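Local coordinates for laccase (Botrytis aclada, PDB 3SQR), which oxidises phenolic compounds such as hydroquinones with molecular oxygen at a set of copper centres, reducing the oxygen to water, and probably helps degrade lignin, at residues A[47-52]-A[102-107]; A[255-260]-A[281-286]. One frame throughout, in Å; residues are numbered along the deposited sequence.

Interaction 1 of 2, residues A[47-52]-A[102-107]; sequences SCWGEY and ADWGDN
Trp49 and Trp104 meet through their indoles. CD1 of Trp49 lies 3.4 Å from CE3 of Trp104, and the two indoles run antiparallel, passing alongside each other. The five-membered ring of Trp49 and the six-membered ring of Trp104 cross obliquely, planes at 43°, a slant between stacked and T-shaped. Both indoles are extended, with CG opposite the backbone N (chi1 -159° in Trp49, -177° in Trp104), which sends each across the gap. Tyr52 joins through its CB, 3.7 Å from CZ3 of Trp104; its phenol ring extends beyond the contact. No direct hydrogen bond links the segments. A water lies in the Trp49 ring plane and accepts from NE1 of Trp49 at 2.9 Å. The leg from this water to Trp104 O is unusually short at 2.5 Å, so that half of the bridge is doubtful.

Tight turns set these groups in place. A type II' turn from Trp49 to Tyr52 puts both aromatics on one hairpin, and the disulfide of Cys48 with Cys39 ties that hairpin to the start of the modelled chain. On the other side a type II turn runs from Asp103 to Asp106. Asp103 N donates to Asp106 OD2 at 2.8 Å, and both carboxylates form salt bridges with Arg68. Pro63 and Tyr162 also touch Trp104. Together Trp49, Tyr52 and Trp104 form an aromatic cluster, joining the N-terminal hairpin to the first cupredoxin-like domain of the multicopper oxidase fold.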
loop_
_atom_site.group_PDB
_atom_site.type_symbol
_atom_site.label_atom_id
_atom_site.label_comp_id
_atom_site.label_asym_id
_atom_site.label_seq_id
_atom_site.Cartn_x
_atom_site.Cartn_y
_atom_site.Cartn_z
ATOM N N SER A 47 11.820 12.269 18.923
ATOM C CA SER A 47 12.999 12.059 18.047
ATOM C C SER A 47 13.909 10.939 18.582
ATOM O O SER A 47 14.723 10.368 17.845
ATOM C CB SER A 47 13.814 13.355 17.932
ATOM O OG SER A 47 14.352 13.620 19.222
ATOM N N CYS A 48 13.756 10.613 19.866
ATOM C CA CYS A 48 14.639 9.716 20.546
ATOM C C CYS A 48 14.199 8.279 20.391
ATOM O O CYS A 48 12.999 7.984 20.406
ATOM C CB CYS A 48 14.641 10.002 22.031
ATOM S SG CYS A 48 15.352 11.607 22.507
ATOM N N TRP A 49 15.178 7.397 20.305
ATOM C CA TRP A 49 14.908 5.967 20.367
ATOM C C TRP A 49 16.050 5.246 21.088
ATOM O O TRP A 49 16.586 4.270 20.603
ATOM C CB TRP A 49 14.693 5.390 18.974
ATOM C CG TRP A 49 13.944 4.102 19.010
ATOM C CD1 TRP A 49 14.438 2.836 18.756
ATOM C CD2 TRP A 49 12.563 3.936 19.332
ATOM N NE1 TRP A 49 13.445 1.903 18.946
ATOM C CE2 TRP A 49 12.272 2.551 19.248
ATOM C CE3 TRP A 49 11.527 4.820 19.656
ATOM C CZ2 TRP A 49 10.988 2.040 19.522
ATOM C CZ3 TRP A 49 10.280 4.320 19.913
ATOM C CH2 TRP A 49 10.003 2.933 19.828
ATOM N N GLY A 50 16.423 5.739 22.268
ATOM C CA GLY A 50 17.497 5.149 23.034
ATOM C C GLY A 50 18.796 5.591 22.405
ATOM O O GLY A 50 19.002 6.791 22.188
ATOM N N GLU A 51 19.629 4.615 22.048
ATOM C CA GLU A 51 20.920 4.854 21.366
ATOM C C GLU A 51 20.679 5.279 19.920
ATOM O O GLU A 51 21.580 5.747 19.230
ATOM C CB GLU A 51 21.763 3.566 21.337
ATOM N N TYR A 52 19.448 5.072 19.447
ATOM C CA TYR A 52 19.094 5.404 18.073
ATOM C C TYR A 52 18.170 6.569 18.085
ATOM O O TYR A 52 17.711 7.012 19.145
ATOM C CB TYR A 52 18.415 4.221 17.425
ATOM C CG TYR A 52 19.189 2.946 17.565
ATOM C CD1 TYR A 52 20.271 2.671 16.738
ATOM C CD2 TYR A 52 18.844 1.999 18.527
ATOM C CE1 TYR A 52 20.975 1.494 16.863
ATOM C CE2 TYR A 52 19.552 0.797 18.644
ATOM C CZ TYR A 52 20.615 0.563 17.815
ATOM O OH TYR A 52 21.300 -0.655 17.920
ATOM N N ALA A 102 4.953 -3.924 16.158
ATOM C CA ALA A 102 6.257 -4.324 16.553
ATOM C C ALA A 102 7.092 -3.093 16.785
ATOM O O ALA A 102 6.613 -1.989 16.638
ATOM C CB ALA A 102 6.905 -5.285 15.464
ATOM N N ASP A 103 8.312 -3.289 17.271
ATOM C CA ASP A 103 9.281 -2.225 17.411
ATOM C C ASP A 103 10.292 -2.406 16.325
ATOM O O ASP A 103 10.595 -3.516 15.897
ATOM C CB ASP A 103 10.051 -2.310 18.762
ATOM C CG ASP A 103 9.162 -2.022 19.943
ATOM O OD1 ASP A 103 8.243 -1.220 19.821
ATOM O OD2 ASP A 103 9.352 -2.670 20.970
ATOM N N TRP A 104 10.863 -1.281 15.940
ATOM C CA TRP A 104 11.973 -1.211 15.043
ATOM C C TRP A 104 13.020 -2.224 15.492
ATOM O O TRP A 104 13.488 -2.195 16.638
ATOM C CB TRP A 104 12.494 0.212 15.136
ATOM C CG TRP A 104 13.571 0.546 14.262
ATOM C CD1 TRP A 104 13.958 -0.107 13.131
ATOM C CD2 TRP A 104 14.404 1.678 14.388
ATOM N NE1 TRP A 104 15.065 0.532 12.552
ATOM C CE2 TRP A 104 15.349 1.635 13.325
ATOM C CE3 TRP A 104 14.497 2.709 15.347
ATOM C CZ2 TRP A 104 16.364 2.574 13.193
ATOM C CZ3 TRP A 104 15.511 3.664 15.201
ATOM C CH2 TRP A 104 16.414 3.598 14.123
ATOM N N GLY A 105 13.404 -3.101 14.569
ATOM C CA GLY A 105 14.428 -4.109 14.841
ATOM C C GLY A 105 13.894 -5.481 15.227
ATOM O O GLY A 105 14.680 -6.439 15.266
ATOM N N ASP A 106 12.593 -5.588 15.557
ATOM C CA ASP A 106 12.022 -6.839 15.953
ATOM C C ASP A 106 12.001 -7.819 14.774
ATOM O O ASP A 106 11.979 -7.396 13.608
ATOM C CB ASP A 106 10.588 -6.661 16.437
ATOM C CG ASP A 106 10.506 -6.032 17.806
ATOM O OD1 ASP A 106 11.533 -5.863 18.535
ATOM O OD2 ASP A 106 9.352 -5.726 18.174
ATOM N N ASN A 107 12.010 -9.102 15.106
ATOM C CA ASN A 107 11.855 -10.182 14.112
ATOM C C ASN A 107 10.450 -10.630 14.234
ATOM O O ASN A 107 10.026 -10.904 15.342
ATOM C CB ASN A 107 12.862 -11.288 14.402
ATOM C CG ASN A 107 14.279 -10.813 14.164
ATOM O OD1 ASN A 107 14.599 -10.333 13.105
ATOM N ND2 ASN A 107 15.140 -10.923 15.179
HETATM O O HOH W 1 13.516 -0.976 18.830
#

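Interaction 2 of 2, residues A[255-260]-A[281-286]; sequences LTFVEG and DNHTLT
Segments 255-260 and 281-286 belong to the second cupredoxin-like domain, a beta sandwich. Their backbones stay well apart: the nearest CA atoms, those of Phe257 and His283, are 11.5 Å from each other. Residues 255-256 end the edge strand 254-256 of one sheet, and the chain then leaves it as a loop. Residues 281-284 follow strand 276-280 of that same sheet and lead into strand 285-290 of the other.

Two side chains cross the gap. Phe257 turns its edge toward the face of His283 in an offset edge-to-face pair, with ring planes at 64° and centroids 5.8 Å apart. The closest approach is CE2 of Phe257 to CD2 of His283, at 4.1 Å, so the touch is light. In both residues CG lies opposite the carbonyl carbon, and the two side chains run antiparallel and pass alongside each other. Tyr263 stacks on Phe257, Tyr324 meets His283 edge-to-face, and Leu347 of strand 344-348 touches both side chains.

The imidazole is buried, but both nitrogens have partners. With a bond at each nitrogen, the ring is probably fixed in its rotation. NE2 is hydrogen-bonded to Tyr349 OH. The other bond is local and nearly straight: ND1 of His283 donates to Asp281 O at 2.8 Å, N-H...O angle 173°, with the oxygen in the ring plane.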
loop_
_atom_site.group_PDB
_atom_site.type_symbol
_atom_site.label_atom_id
_atom_site.label_comp_id
_atom_site.label_asym_id
_atom_site.label_seq_id
_atom_site.Cartn_x
_atom_site.Cartn_y
_atom_site.Cartn_z
ATOM N N LEU A 255 -13.762 9.597 16.146
ATOM C CA LEU A 255 -12.474 9.822 16.741
ATOM C C LEU A 255 -12.698 10.917 17.813
ATOM O O LEU A 255 -13.287 11.925 17.481
ATOM C CB LEU A 255 -11.501 10.367 15.683
ATOM C CG LEU A 255 -10.105 10.710 16.188
ATOM C CD1 LEU A 255 -9.411 9.598 17.044
ATOM C CD2 LEU A 255 -9.212 11.247 15.063
ATOM N N THR A 256 -12.303 10.628 19.028
ATOM C CA THR A 256 -12.444 11.573 20.158
ATOM C C THR A 256 -11.177 12.255 20.506
ATOM O O THR A 256 -10.141 11.599 20.707
ATOM C CB THR A 256 -12.970 10.831 21.352
ATOM O OG1 THR A 256 -14.244 10.351 20.990
ATOM C CG2 THR A 256 -13.083 11.791 22.575
ATOM N N PHE A 257 -11.220 13.585 20.606
ATOM C CA PHE A 257 -10.082 14.341 20.992
ATOM C C PHE A 257 -10.352 14.962 22.390
ATOM O O PHE A 257 -11.494 15.360 22.710
ATOM C CB PHE A 257 -9.781 15.510 20.064
ATOM C CG PHE A 257 -9.012 15.190 18.829
ATOM C CD1 PHE A 257 -8.484 13.909 18.577
ATOM C CD2 PHE A 257 -8.837 16.164 17.880
ATOM C CE1 PHE A 257 -7.785 13.690 17.397
ATOM C CE2 PHE A 257 -8.130 15.928 16.687
ATOM C CZ PHE A 257 -7.611 14.686 16.480
ATOM N N VAL A 258 -9.296 14.973 23.176
ATOM C CA VAL A 258 -9.175 15.726 24.419
ATOM C C VAL A 258 -8.424 17.035 24.153
ATOM O O VAL A 258 -7.334 17.118 23.606
ATOM C CB VAL A 258 -8.434 14.913 25.508
ATOM C CG1 VAL A 258 -8.178 15.866 26.778
ATOM C CG2 VAL A 258 -9.202 13.670 25.893
ATOM N N GLU A 259 -9.054 18.127 24.549
ATOM C CA GLU A 259 -8.570 19.407 24.208
ATOM C C GLU A 259 -7.109 19.587 24.697
ATOM O O GLU A 259 -6.778 19.172 25.794
ATOM C CB GLU A 259 -9.556 20.432 24.855
ATOM C CG GLU A 259 -9.123 21.785 24.649
ATOM C CD GLU A 259 -9.484 22.402 23.328
ATOM O OE1 GLU A 259 -10.590 22.205 22.782
ATOM O OE2 GLU A 259 -8.658 23.170 22.849
ATOM N N GLY A 260 -6.265 20.168 23.858
ATOM C CA GLY A 260 -4.841 20.409 24.145
ATOM C C GLY A 260 -3.918 19.209 23.906
ATOM O O GLY A 260 -2.716 19.349 24.007
ATOM N N ASP A 281 -12.004 19.135 9.479
ATOM C CA ASP A 281 -12.439 20.526 9.492
ATOM C C ASP A 281 -11.879 21.258 10.696
ATOM O O ASP A 281 -11.895 20.772 11.827
ATOM C CB ASP A 281 -13.956 20.619 9.558
ATOM C CG ASP A 281 -14.637 20.122 8.333
ATOM O OD1 ASP A 281 -13.980 19.731 7.325
ATOM O OD2 ASP A 281 -15.888 20.116 8.375
ATOM N N ASN A 282 -11.392 22.460 10.414
ATOM C CA ASN A 282 -10.878 23.389 11.396
ATOM C C ASN A 282 -9.661 22.877 12.151
ATOM O O ASN A 282 -9.300 23.423 13.169
ATOM C CB ASN A 282 -11.979 23.806 12.358
ATOM C CG ASN A 282 -11.681 25.121 13.032
ATOM O OD1 ASN A 282 -11.789 25.205 14.242
ATOM N ND2 ASN A 282 -11.276 26.152 12.246
ATOM N N HIS A 283 -8.997 21.845 11.599
ATOM C CA HIS A 283 -7.759 21.350 12.182
ATOM C C HIS A 283 -6.666 21.328 11.112
ATOM O O HIS A 283 -6.924 21.285 9.918
ATOM C CB HIS A 283 -7.981 19.960 12.818
ATOM C CG HIS A 283 -8.837 19.964 14.051
ATOM N ND1 HIS A 283 -10.205 20.164 14.027
ATOM C CD2 HIS A 283 -8.510 19.777 15.348
ATOM C CE1 HIS A 283 -10.668 20.086 15.263
ATOM N NE2 HIS A 283 -9.663 19.840 16.080
ATOM N N THR A 284 -5.455 21.498 11.596
ATOM C CA THR A 284 -4.268 21.504 10.797
ATOM C C THR A 284 -3.590 20.145 10.998
ATOM O O THR A 284 -3.520 19.567 12.092
ATOM C CB THR A 284 -3.319 22.619 11.243
ATOM O OG1 THR A 284 -3.989 23.885 11.017
ATOM C CG2 THR A 284 -2.071 22.610 10.414
ATOM N N LEU A 285 -3.148 19.635 9.894
ATOM C CA LEU A 285 -2.370 18.412 9.926
ATOM C C LEU A 285 -0.904 18.764 9.860
ATOM O O LEU A 285 -0.502 19.444 8.929
ATOM C CB LEU A 285 -2.747 17.545 8.734
ATOM C CG LEU A 285 -4.224 17.278 8.434
ATOM C CD1 LEU A 285 -4.311 16.426 7.140
ATOM C CD2 LEU A 285 -4.986 16.571 9.550
ATOM N N THR A 286 -0.111 18.278 10.793
ATOM C CA THR A 286 1.332 18.355 10.688
ATOM C C THR A 286 1.841 16.992 10.179
ATOM O O THR A 286 1.806 16.011 10.890
ATOM C CB THR A 286 1.972 18.674 11.971
ATOM O OG1 THR A 286 1.544 19.988 12.374
ATOM C CG2 THR A 286 3.483 18.715 11.811
#

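From the N terminus, the chain first forms the hairpin of residues 47-52. Interaction 1 closes a loop of 49 residues, which includes strands 67-79 and 86-91, and ties the hairpin to the end of strand 100-103. The chain then passes through the rest of the first domain and the start of the second. Interaction 2 spans only 20 residues, among them strands 262-269 and 276-280. It joins the chain just after edge strand 254-256 of one sheet to the crossing from strand 276-280 into strand 285-290 of the other. The two loops follow in series and neither nest nor cross. The centres of interactions 1 and 2 are about 27 Å apart. Both lie away from the copper sites.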